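Local coordinates for protein endonuclease III (Geobacillus stearothermophilus, PDB 1ORN) that probably removes damaged bases from DNA as an iron-sulfur-containing glycosylase of base excision repair, and is held here in a trapped covalent complex with DNA, at residues C[32-37]-C[63-68]; C[107-110]-C[114-117]; C[138-143]-C[179-184]. All coordinates share one frame; numbering follows the deposited sequence.

Contact 1: residues C[32-37]-C[63-68]; sequences NPFELL and RTPHDY
Two capped helix N-termini meet where Phe-34 of helix 33-43 lays its ring against the start of helix 65-69. Its CG is anti to the backbone N (chi1 180°), which sends the ring out to that helix start. Pro-65 comes over one face: its CD stands 4.1 Å from the Phe-34 centroid, 21° off the normal and displaced toward the rim, a CH-pi contact. Farther along, Phe-34 CZ lies 3.6 Å from Tyr-68 CE2, the two rings meeting rim to rim with planes at 69°. Phe-34 CE2 also approaches Thr-64 C at 3.6 Å. A water links the segments, accepting from Asn-32 ND2 at 3.1 Å and donating to Arg-63 O at 2.8 Å. The other end of the Asn-32 amide serves as N-cap, OD1 accepting from Glu-35 N at 2.8 Å. Helix 86-103 adds Leu-100 against Phe-34 and Cys-97 against Pro-65. Thr-64 OG1 takes a weak bond from His-66 N. Within 63-68, Asp-67 OD2 is gripped twice, through its anti lone pair by Arg-63 N at 2.8 Å and from above the carboxylate plane by Thr-64 N; by this last bond Thr-64 and Asp-67 form a capping box, a motif of helix N-termini.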
loop_
_atom_site.group_PDB
_atom_site.type_symbol
_atom_site.label_atom_id
_atom_site.label_comp_id
_atom_site.label_asym_id
_atom_site.label_seq_id
_atom_site.Cartn_x
_atom_site.Cartn_y
_atom_site.Cartn_z
ATOM N N ASN C 32 -11.840 -11.809 1.581
ATOM C CA ASN C 32 -10.918 -12.828 2.067
ATOM C C ASN C 32 -9.489 -12.497 1.604
ATOM O O ASN C 32 -9.292 -11.595 0.785
ATOM C CB ASN C 32 -11.354 -14.214 1.573
ATOM C CG ASN C 32 -11.435 -14.295 0.070
ATOM O OD1 ASN C 32 -10.438 -14.117 -0.624
ATOM N ND2 ASN C 32 -12.628 -14.566 -0.446
ATOM N N PRO C 33 -8.479 -13.218 2.130
ATOM C CA PRO C 33 -7.068 -12.995 1.784
ATOM C C PRO C 33 -6.719 -13.097 0.306
ATOM O O PRO C 33 -5.857 -12.365 -0.171
ATOM C CB PRO C 33 -6.335 -14.042 2.625
ATOM C CG PRO C 33 -7.246 -14.180 3.825
ATOM C CD PRO C 33 -8.590 -14.260 3.163
ATOM N N PHE C 34 -7.386 -13.999 -0.408
ATOM C CA PHE C 34 -7.133 -14.172 -1.834
ATOM C C PHE C 34 -7.618 -12.945 -2.588
ATOM O O PHE C 34 -6.925 -12.434 -3.460
ATOM C CB PHE C 34 -7.839 -15.423 -2.367
ATOM C CG PHE C 34 -7.621 -15.657 -3.835
ATOM C CD1 PHE C 34 -6.332 -15.803 -4.343
ATOM C CD2 PHE C 34 -8.698 -15.722 -4.715
ATOM C CE1 PHE C 34 -6.119 -16.009 -5.707
ATOM C CE2 PHE C 34 -8.497 -15.925 -6.079
ATOM C CZ PHE C 34 -7.201 -16.071 -6.576
ATOM N N GLU C 35 -8.816 -12.469 -2.255
ATOM C CA GLU C 35 -9.328 -11.270 -2.909
ATOM C C GLU C 35 -8.436 -10.086 -2.556
ATOM O O GLU C 35 -8.210 -9.211 -3.390
ATOM C CB GLU C 35 -10.767 -10.970 -2.474
ATOM C CG GLU C 35 -11.808 -11.834 -3.156
ATOM C CD GLU C 35 -13.226 -11.434 -2.785
ATOM O OE1 GLU C 35 -14.166 -12.095 -3.265
ATOM O OE2 GLU C 35 -13.398 -10.461 -2.019
ATOM N N LEU C 36 -7.923 -10.049 -1.328
ATOM C CA LEU C 36 -7.055 -8.935 -0.950
ATOM C C LEU C 36 -5.786 -8.978 -1.798
ATOM O O LEU C 36 -5.360 -7.959 -2.334
ATOM C CB LEU C 36 -6.654 -8.997 0.527
ATOM C CG LEU C 36 -5.689 -7.885 0.972
ATOM C CD1 LEU C 36 -6.316 -6.511 0.766
ATOM C CD2 LEU C 36 -5.306 -8.084 2.435
ATOM N N LEU C 37 -5.183 -10.158 -1.903
ATOM C CA LEU C 37 -3.951 -10.299 -2.684
ATOM C C LEU C 37 -4.133 -9.798 -4.108
ATOM O O LEU C 37 -3.311 -9.025 -4.610
ATOM C CB LEU C 37 -3.489 -11.758 -2.705
ATOM C CG LEU C 37 -2.235 -12.048 -3.549
ATOM C CD1 LEU C 37 -1.056 -11.241 -3.021
ATOM C CD2 LEU C 37 -1.932 -13.534 -3.498
ATOM N N ARG C 63 -13.319 -16.481 -8.417
ATOM C CA ARG C 63 -13.366 -16.619 -6.960
ATOM C C ARG C 63 -12.204 -17.415 -6.387
ATOM O O ARG C 63 -11.926 -17.351 -5.186
ATOM C CB ARG C 63 -14.663 -17.308 -6.527
ATOM C CG ARG C 63 -15.941 -16.646 -6.996
ATOM C CD ARG C 63 -17.132 -17.245 -6.263
ATOM N NE ARG C 63 -18.405 -16.895 -6.884
ATOM C CZ ARG C 63 -18.866 -17.439 -8.007
ATOM N NH1 ARG C 63 -20.037 -17.053 -8.498
ATOM N NH2 ARG C 63 -18.162 -18.375 -8.634
ATOM N N THR C 64 -11.530 -18.171 -7.245
ATOM C CA THR C 64 -10.421 -19.004 -6.801
ATOM C C THR C 64 -9.292 -18.932 -7.817
ATOM O O THR C 64 -9.495 -18.492 -8.949
ATOM C CB THR C 64 -10.864 -20.472 -6.693
ATOM O OG1 THR C 64 -11.048 -20.997 -8.011
ATOM C CG2 THR C 64 -12.190 -20.574 -5.941
ATOM N N PRO C 65 -8.086 -19.367 -7.425
ATOM C CA PRO C 65 -6.969 -19.320 -8.373
ATOM C C PRO C 65 -7.209 -20.159 -9.636
ATOM O O PRO C 65 -6.659 -19.866 -10.697
ATOM C CB PRO C 65 -5.781 -19.803 -7.536
ATOM C CG PRO C 65 -6.404 -20.621 -6.453
ATOM C CD PRO C 65 -7.640 -19.841 -6.104
ATOM N N HIS C 66 -8.042 -21.190 -9.532
ATOM C CA HIS C 66 -8.332 -22.032 -10.692
ATOM C C HIS C 66 -9.150 -21.291 -11.733
ATOM O O HIS C 66 -9.069 -21.587 -12.924
ATOM C CB HIS C 66 -9.085 -23.292 -10.262
ATOM C CG HIS C 66 -8.407 -24.044 -9.164
ATOM N ND1 HIS C 66 -8.367 -23.585 -7.866
ATOM C CD2 HIS C 66 -7.704 -25.200 -9.177
ATOM C CE1 HIS C 66 -7.666 -24.424 -7.127
ATOM N NE2 HIS C 66 -7.253 -25.413 -7.898
ATOM N N ASP C 67 -9.950 -20.329 -11.288
ATOM C CA ASP C 67 -10.770 -19.562 -12.215
ATOM C C ASP C 67 -9.909 -18.654 -13.085
ATOM O O ASP C 67 -10.170 -18.504 -14.279
ATOM C CB ASP C 67 -11.800 -18.717 -11.460
ATOM C CG ASP C 67 -12.696 -19.548 -10.560
ATOM O OD1 ASP C 67 -12.874 -20.758 -10.833
ATOM O OD2 ASP C 67 -13.241 -18.981 -9.586
ATOM N N TYR C 68 -8.880 -18.051 -12.490
ATOM C CA TYR C 68 -7.994 -17.149 -13.227
ATOM C C TYR C 68 -7.134 -17.853 -14.278
ATOM O O TYR C 68 -6.876 -17.295 -15.346
ATOM C CB TYR C 68 -7.078 -16.389 -12.256
ATOM C CG TYR C 68 -7.777 -15.313 -11.455
ATOM C CD1 TYR C 68 -8.076 -14.071 -12.022
ATOM C CD2 TYR C 68 -8.142 -15.535 -10.129
ATOM C CE1 TYR C 68 -8.719 -13.077 -11.278
ATOM C CE2 TYR C 68 -8.783 -14.553 -9.381
ATOM C CZ TYR C 68 -9.065 -13.327 -9.957
ATOM O OH TYR C 68 -9.673 -12.352 -9.192
HETATM O O HOH W 1 -12.812 -15.353 -3.475
#

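Contact 2: residues C[107-110]-C[114-117]; sequences EVPR and ELMK. With NA (sodium ion), chain E.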
loop_
_atom_site.group_PDB
_atom_site.type_symbol
_atom_site.label_atom_id
_atom_site.label_comp_id
_atom_site.label_asym_id
_atom_site.label_seq_id
_atom_site.Cartn_x
_atom_site.Cartn_y
_atom_site.Cartn_z
ATOM N N GLU C 107 -3.488 -21.920 -1.176
ATOM C CA GLU C 107 -3.869 -20.850 -0.263
ATOM C C GLU C 107 -2.831 -19.734 -0.227
ATOM O O GLU C 107 -1.662 -19.949 -0.535
ATOM C CB GLU C 107 -4.066 -21.420 1.144
ATOM C CG GLU C 107 -5.232 -22.401 1.249
ATOM C CD GLU C 107 -5.221 -23.202 2.540
ATOM O OE1 GLU C 107 -5.097 -22.593 3.625
ATOM O OE2 GLU C 107 -5.346 -24.446 2.469
ATOM N N VAL C 108 -3.270 -18.532 0.131
ATOM C CA VAL C 108 -2.359 -17.404 0.225
ATOM C C VAL C 108 -1.421 -17.649 1.404
ATOM O O VAL C 108 -1.876 -17.831 2.537
ATOM C CB VAL C 108 -3.132 -16.094 0.468
ATOM C CG1 VAL C 108 -2.164 -14.946 0.699
ATOM C CG2 VAL C 108 -4.038 -15.807 -0.717
ATOM N N PRO C 109 -0.100 -17.676 1.156
ATOM C CA PRO C 109 0.835 -17.904 2.258
ATOM C C PRO C 109 0.832 -16.706 3.204
ATOM O O PRO C 109 0.623 -15.571 2.776
ATOM C CB PRO C 109 2.174 -18.099 1.542
ATOM C CG PRO C 109 2.030 -17.240 0.327
ATOM C CD PRO C 109 0.617 -17.546 -0.127
ATOM N N ARG C 110 1.049 -16.965 4.490
ATOM C CA ARG C 110 1.044 -15.905 5.490
ATOM C C ARG C 110 2.415 -15.291 5.739
ATOM O O ARG C 110 2.551 -14.351 6.521
ATOM C CB ARG C 110 0.456 -16.440 6.800
ATOM C CG ARG C 110 -0.962 -16.964 6.631
ATOM C CD ARG C 110 -1.641 -17.291 7.956
ATOM N NE ARG C 110 -3.040 -17.664 7.746
ATOM C CZ ARG C 110 -3.912 -17.897 8.722
ATOM N NH1 ARG C 110 -3.538 -17.798 9.991
ATOM N NH2 ARG C 110 -5.163 -18.224 8.428
ATOM N N GLU C 114 7.600 -15.283 1.517
ATOM C CA GLU C 114 7.038 -16.273 0.607
ATOM C C GLU C 114 6.125 -15.556 -0.387
ATOM O O GLU C 114 6.099 -15.891 -1.566
ATOM C CB GLU C 114 6.242 -17.341 1.358
ATOM C CG GLU C 114 7.097 -18.323 2.166
ATOM C CD GLU C 114 8.204 -18.968 1.338
ATOM O OE1 GLU C 114 7.931 -19.445 0.215
ATOM O OE2 GLU C 114 9.357 -19.003 1.819
ATOM N N LEU C 115 5.380 -14.561 0.087
ATOM C CA LEU C 115 4.491 -13.820 -0.805
ATOM C C LEU C 115 5.293 -13.134 -1.909
ATOM O O LEU C 115 4.846 -13.054 -3.048
ATOM C CB LEU C 115 3.694 -12.765 -0.029
ATOM C CG LEU C 115 2.552 -13.286 0.848
ATOM C CD1 LEU C 115 2.078 -12.185 1.784
ATOM C CD2 LEU C 115 1.414 -13.784 -0.032
ATOM N N MET C 116 6.468 -12.626 -1.558
ATOM C CA MET C 116 7.315 -11.944 -2.525
ATOM C C MET C 116 7.826 -12.841 -3.641
ATOM O O MET C 116 8.328 -12.356 -4.658
ATOM C CB MET C 116 8.476 -11.259 -1.807
ATOM C CG MET C 116 8.042 -10.011 -1.052
ATOM S SD MET C 116 9.344 -9.243 -0.091
ATOM C CE MET C 116 10.561 -8.903 -1.387
ATOM N N LYS C 117 7.685 -14.149 -3.476
ATOM C CA LYS C 117 8.119 -15.067 -4.519
ATOM C C LYS C 117 7.094 -15.111 -5.652
ATOM O O LYS C 117 7.384 -15.581 -6.753
ATOM C CB LYS C 117 8.341 -16.462 -3.936
ATOM C CG LYS C 117 9.525 -16.534 -2.995
ATOM C CD LYS C 117 9.717 -17.944 -2.462
ATOM C CE LYS C 117 10.903 -18.023 -1.512
ATOM N NZ LYS C 117 12.157 -17.552 -2.161
HETATM NA NA NA E . 7.583 -11.177 -6.593
HETATM O O HOH W 2 8.624 -12.867 -7.813
HETATM O O HOH W 3 9.860 -9.983 -6.493
#
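The helix-hairpin-helix element opens here, with Pro-109, in the loop leading into helix 112-115, packed against Leu-115 of that short helix. Leu-115 CD2 sits 3.5 Å from Pro-109 CG and 3.8 Å from Val-108 CG1, so that one methyl meets both Val-108 and Pro-109. The first torsion of Leu-115 (chi1 -74°) sets CG anti to its carbonyl carbon, and the branch then swings toward the loop. The same methyl comes within 3.4 Å of Pro-109 O, a carbonyl oxygen that the contact buries and that has no polar partner in the model. At the margin Pro-109 CB touches Glu-114 CB at 4.1 Å; the Glu-114 chain then bends at chi2 and leads its carboxylate away, to a hydrogen bond with Tyr-104 OH. Just past this apolar patch the hairpin binds a sodium ion. Met-116 O reaches the ion at 2.4 Å, joined by Leu-118 O, Val-121 O, two waters at 2.3 and 2.6 Å and a modified group of the bound DNA chain. This arrangement is consistent with the hairpin gripping the DNA backbone, as in other helix-hairpin-helix proteins. Behind the contact runs helix 123-134, the second helix of the motif: Leu-115 rests on its Ala-126 and Val-130, Met-116 on Ala-126 and Arg-110 on Phe-134.

Contact 3: residues C[138-143]-C[179-184]; sequences AIAVDT and ITHHRM. With nucleotides of chain B.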
loop_
_atom_site.group_PDB
_atom_site.type_symbol
_atom_site.label_atom_id
_atom_site.label_comp_id
_atom_site.label_asym_id
_atom_site.label_seq_id
_atom_site.Cartn_x
_atom_site.Cartn_y
_atom_site.Cartn_z
ATOM N N ALA C 138 3.621 -4.794 9.992
ATOM C CA ALA C 138 4.476 -4.462 8.860
ATOM C C ALA C 138 4.121 -3.063 8.405
ATOM O O ALA C 138 3.012 -2.584 8.650
ATOM C CB ALA C 138 4.257 -5.454 7.719
ATOM N N ILE C 139 5.076 -2.405 7.763
ATOM C CA ILE C 139 4.864 -1.064 7.245
ATOM C C ILE C 139 5.099 -1.106 5.741
ATOM O O ILE C 139 6.230 -1.266 5.284
ATOM C CB ILE C 139 5.841 -0.054 7.872
ATOM C CG1 ILE C 139 5.658 -0.038 9.392
ATOM C CG2 ILE C 139 5.607 1.332 7.282
ATOM C CD1 ILE C 139 6.616 0.886 10.111
ATOM N N ALA C 140 4.019 -0.983 4.981
ATOM C CA ALA C 140 4.101 -0.997 3.530
ATOM C C ALA C 140 4.408 0.420 3.068
ATOM O O ALA C 140 3.656 1.349 3.364
ATOM C CB ALA C 140 2.782 -1.467 2.942
ATOM N N VAL C 141 5.515 0.595 2.354
ATOM C CA VAL C 141 5.885 1.918 1.875
ATOM C C VAL C 141 5.536 2.094 0.397
ATOM O O VAL C 141 6.166 1.497 -0.486
ATOM C CB VAL C 141 7.392 2.191 2.096
ATOM C CG1 VAL C 141 7.755 3.591 1.585
ATOM C CG2 VAL C 141 7.723 2.066 3.580
ATOM N N ASP C 142 4.520 2.924 0.157
ATOM C CA ASP C 142 4.007 3.242 -1.172
ATOM C C ASP C 142 4.350 4.698 -1.487
ATOM O O ASP C 142 5.128 5.332 -0.781
ATOM C CB ASP C 142 2.485 3.118 -1.177
ATOM C CG ASP C 142 1.820 4.278 -0.453
ATOM O OD1 ASP C 142 2.285 4.630 0.656
ATOM O OD2 ASP C 142 0.842 4.846 -0.990
ATOM N N THR C 143 3.729 5.236 -2.531
ATOM C CA THR C 143 3.986 6.619 -2.910
ATOM C C THR C 143 3.659 7.624 -1.798
ATOM O O THR C 143 4.435 8.553 -1.550
ATOM C CB THR C 143 3.205 6.999 -4.197
ATOM O OG1 THR C 143 3.467 8.369 -4.516
ATOM C CG2 THR C 143 1.703 6.802 -4.007
ATOM N N ILE C 179 -1.428 0.332 12.015
ATOM C CA ILE C 179 -2.295 1.505 12.027
ATOM C C ILE C 179 -1.558 2.793 11.653
ATOM O O ILE C 179 -2.135 3.686 11.033
ATOM C CB ILE C 179 -2.983 1.693 13.403
ATOM C CG1 ILE C 179 -4.055 2.778 13.296
ATOM C CG2 ILE C 179 -1.961 2.088 14.458
ATOM C CD1 ILE C 179 -5.121 2.478 12.268
ATOM N N THR C 180 -0.284 2.893 12.017
ATOM C CA THR C 180 0.480 4.091 11.680
ATOM C C THR C 180 0.627 4.175 10.166
ATOM O O THR C 180 0.559 5.258 9.581
ATOM C CB THR C 180 1.871 4.079 12.333
ATOM O OG1 THR C 180 1.723 3.994 13.755
ATOM C CG2 THR C 180 2.627 5.357 11.987
ATOM N N HIS C 181 0.824 3.017 9.540
ATOM C CA HIS C 181 0.950 2.922 8.090
ATOM C C HIS C 181 -0.310 3.503 7.434
ATOM O O HIS C 181 -0.234 4.350 6.542
ATOM C CB HIS C 181 1.139 1.447 7.697
ATOM C CG HIS C 181 0.761 1.133 6.283
ATOM N ND1 HIS C 181 1.509 1.541 5.200
ATOM C CD2 HIS C 181 -0.298 0.459 5.776
ATOM C CE1 HIS C 181 0.929 1.130 4.087
ATOM N NE2 HIS C 181 -0.171 0.472 4.407
ATOM N N HIS C 182 -1.472 3.048 7.891
ATOM C CA HIS C 182 -2.733 3.532 7.343
ATOM C C HIS C 182 -2.931 5.025 7.596
ATOM O O HIS C 182 -3.421 5.744 6.726
ATOM C CB HIS C 182 -3.892 2.719 7.923
ATOM C CG HIS C 182 -3.952 1.317 7.397
ATOM N ND1 HIS C 182 -3.974 0.211 8.218
ATOM C CD2 HIS C 182 -3.975 0.845 6.128
ATOM C CE1 HIS C 182 -4.007 -0.884 7.477
ATOM N NE2 HIS C 182 -4.008 -0.526 6.206
ATOM N N ARG C 183 -2.541 5.494 8.780
ATOM C CA ARG C 183 -2.675 6.909 9.104
ATOM C C ARG C 183 -1.793 7.753 8.187
ATOM O O ARG C 183 -2.190 8.837 7.759
ATOM C CB ARG C 183 -2.311 7.156 10.570
ATOM C CG ARG C 183 -3.313 6.574 11.560
ATOM C CD ARG C 183 -2.778 6.650 12.984
ATOM N NE ARG C 183 -3.709 6.092 13.965
ATOM C CZ ARG C 183 -3.370 5.754 15.206
ATOM N NH1 ARG C 183 -2.122 5.917 15.621
ATOM N NH2 ARG C 183 -4.274 5.242 16.031
ATOM N N MET C 184 -0.598 7.251 7.877
ATOM C CA MET C 184 0.305 7.975 6.993
ATOM C C MET C 184 -0.241 8.028 5.573
ATOM O O MET C 184 -0.122 9.048 4.893
ATOM C CB MET C 184 1.703 7.335 6.993
ATOM C CG MET C 184 2.502 7.599 8.267
ATOM S SD MET C 184 4.230 7.047 8.131
ATOM C CE MET C 184 4.860 8.272 6.995
ATOM P P DG B 8 1.709 2.946 -5.352
ATOM O OP1 DG B 8 2.834 3.787 -4.878
ATOM O OP2 DG B 8 0.826 3.451 -6.447
ATOM O "O5'" DG B 8 2.277 1.536 -5.817
ATOM C "C5'" DG B 8 3.387 0.932 -5.155
ATOM C "C4'" DG B 8 3.716 -0.375 -5.833
ATOM O "O4'" DG B 8 3.964 -0.142 -7.239
ATOM C "C3'" DG B 8 4.916 -1.160 -5.313
ATOM O "O3'" DG B 8 4.531 -2.534 -5.362
ATOM C "C2'" DG B 8 6.016 -0.826 -6.313
ATOM C "C1'" DG B 8 5.250 -0.618 -7.611
ATOM N N9 DG B 8 5.822 0.369 -8.522
ATOM C C8 DG B 8 6.468 1.536 -8.193
ATOM N N7 DG B 8 6.809 2.244 -9.238
ATOM C C5 DG B 8 6.372 1.494 -10.321
ATOM C C6 DG B 8 6.449 1.758 -11.722
ATOM O O6 DG B 8 6.906 2.750 -12.296
ATOM N N1 DG B 8 5.903 0.718 -12.469
ATOM C C2 DG B 8 5.345 -0.422 -11.941
ATOM N N2 DG B 8 4.878 -1.316 -12.826
ATOM N N3 DG B 8 5.251 -0.670 -10.639
ATOM C C4 DG B 8 5.781 0.323 -9.896
ATOM P P DA B 6 0.498 10.218 -6.015
ATOM O OP1 DA B 6 0.210 10.735 -4.656
ATOM O OP2 DA B 6 1.856 9.708 -6.339
ATOM O "O5'" DA B 6 -0.579 9.091 -6.349
ATOM C "C5'" DA B 6 -1.971 9.363 -6.179
ATOM C "C4'" DA B 6 -2.809 8.204 -6.668
ATOM O "O4'" DA B 6 -2.719 8.086 -8.106
ATOM C "C3'" DA B 6 -2.439 6.833 -6.101
ATOM O "O3'" DA B 6 -3.639 6.105 -5.846
ATOM C "C2'" DA B 6 -1.696 6.173 -7.250
ATOM C "C1'" DA B 6 -2.431 6.742 -8.454
ATOM N N9 DA B 6 -1.676 6.764 -9.705
ATOM C C8 DA B 6 -0.350 7.071 -9.886
ATOM N N7 DA B 6 0.033 7.042 -11.137
ATOM C C5 DA B 6 -1.117 6.689 -11.830
ATOM C C6 DA B 6 -1.377 6.498 -13.199
ATOM N N6 DA B 6 -0.459 6.652 -14.160
ATOM N N1 DA B 6 -2.631 6.143 -13.555
ATOM C C2 DA B 6 -3.551 5.995 -12.595
ATOM N N3 DA B 6 -3.430 6.150 -11.280
ATOM C C4 DA B 6 -2.173 6.502 -10.958
#
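His-181 of helix 177-191 lays its ring against Ala-140, in the extended loop that leads to helix 143-152. Its CB lies 4.5 Å from Ile-139 CG2, a loose apolar touch. CG, anti to the backbone N at a chi1 of 158°, carries the imidazole across to the loop, where Ala-140 N stands over one ring face, 4.1 Å from CG. Next round the ring, His-181 ND1 comes to 2.8 Å from Ala-140 O, and at the far end CE1 and NE2 lie against the Ala-140 methyl, with CE1 3.4 Å from CB. CD2 lies over one face of the neighbouring His-182 ring, offset toward its rim. Cutting the side chain back to an alanine would probably open a gap between helix 177-191 and the loop at Ala-140, letting the loop shift. Two residues on, Asp-142 is the N-cap of helix 143-152, OD2 accepting from His-144 N and OD1 from Val-145 N. OD2 also bonds a modified group of the bound DNA chain, which places this loop at the DNA-binding site of the trapped complex. The helix start meets DNA as well: Thr-143 N gives a hydrogen bond of 2.9 Å to OP1 of DG8 of chain B, and Thr-143 OG1 one of 2.8 Å to OP2 of DA6 of chain B. Around the contact, Ile-139 and Val-141 lean on helix 161-171, His-181 and Met-184 touch Val-145 of helix 143-152, and Met-184 and Thr-180 also pack on Leu-14 of helix 7-20.

How the contacts relate
Contacts 1 and 2 adjoin, their centres 13 Å apart: Val-108 CG2, on the loop of contact 2, lies 3.7 Å from Phe-34 CA of contact 1. Contact 3 stands apart, its centre 24 Å from that of contact 1 and 20 Å from that of contact 2, and it touches neither. The nearest atom of contact 1 is about 9 Å from the nucleic acid and that of contact 2 about 5 Å, while contact 3 bonds directly to phosphates and reaches a modified group of the bound DNA chain through Asp-142 OD2. Contact 3 also leads toward the iron-sulfur cluster, since helix 177-191 carries Phe-187 and helix 143-152 carries Arg-151 and Leu-152 of its pocket.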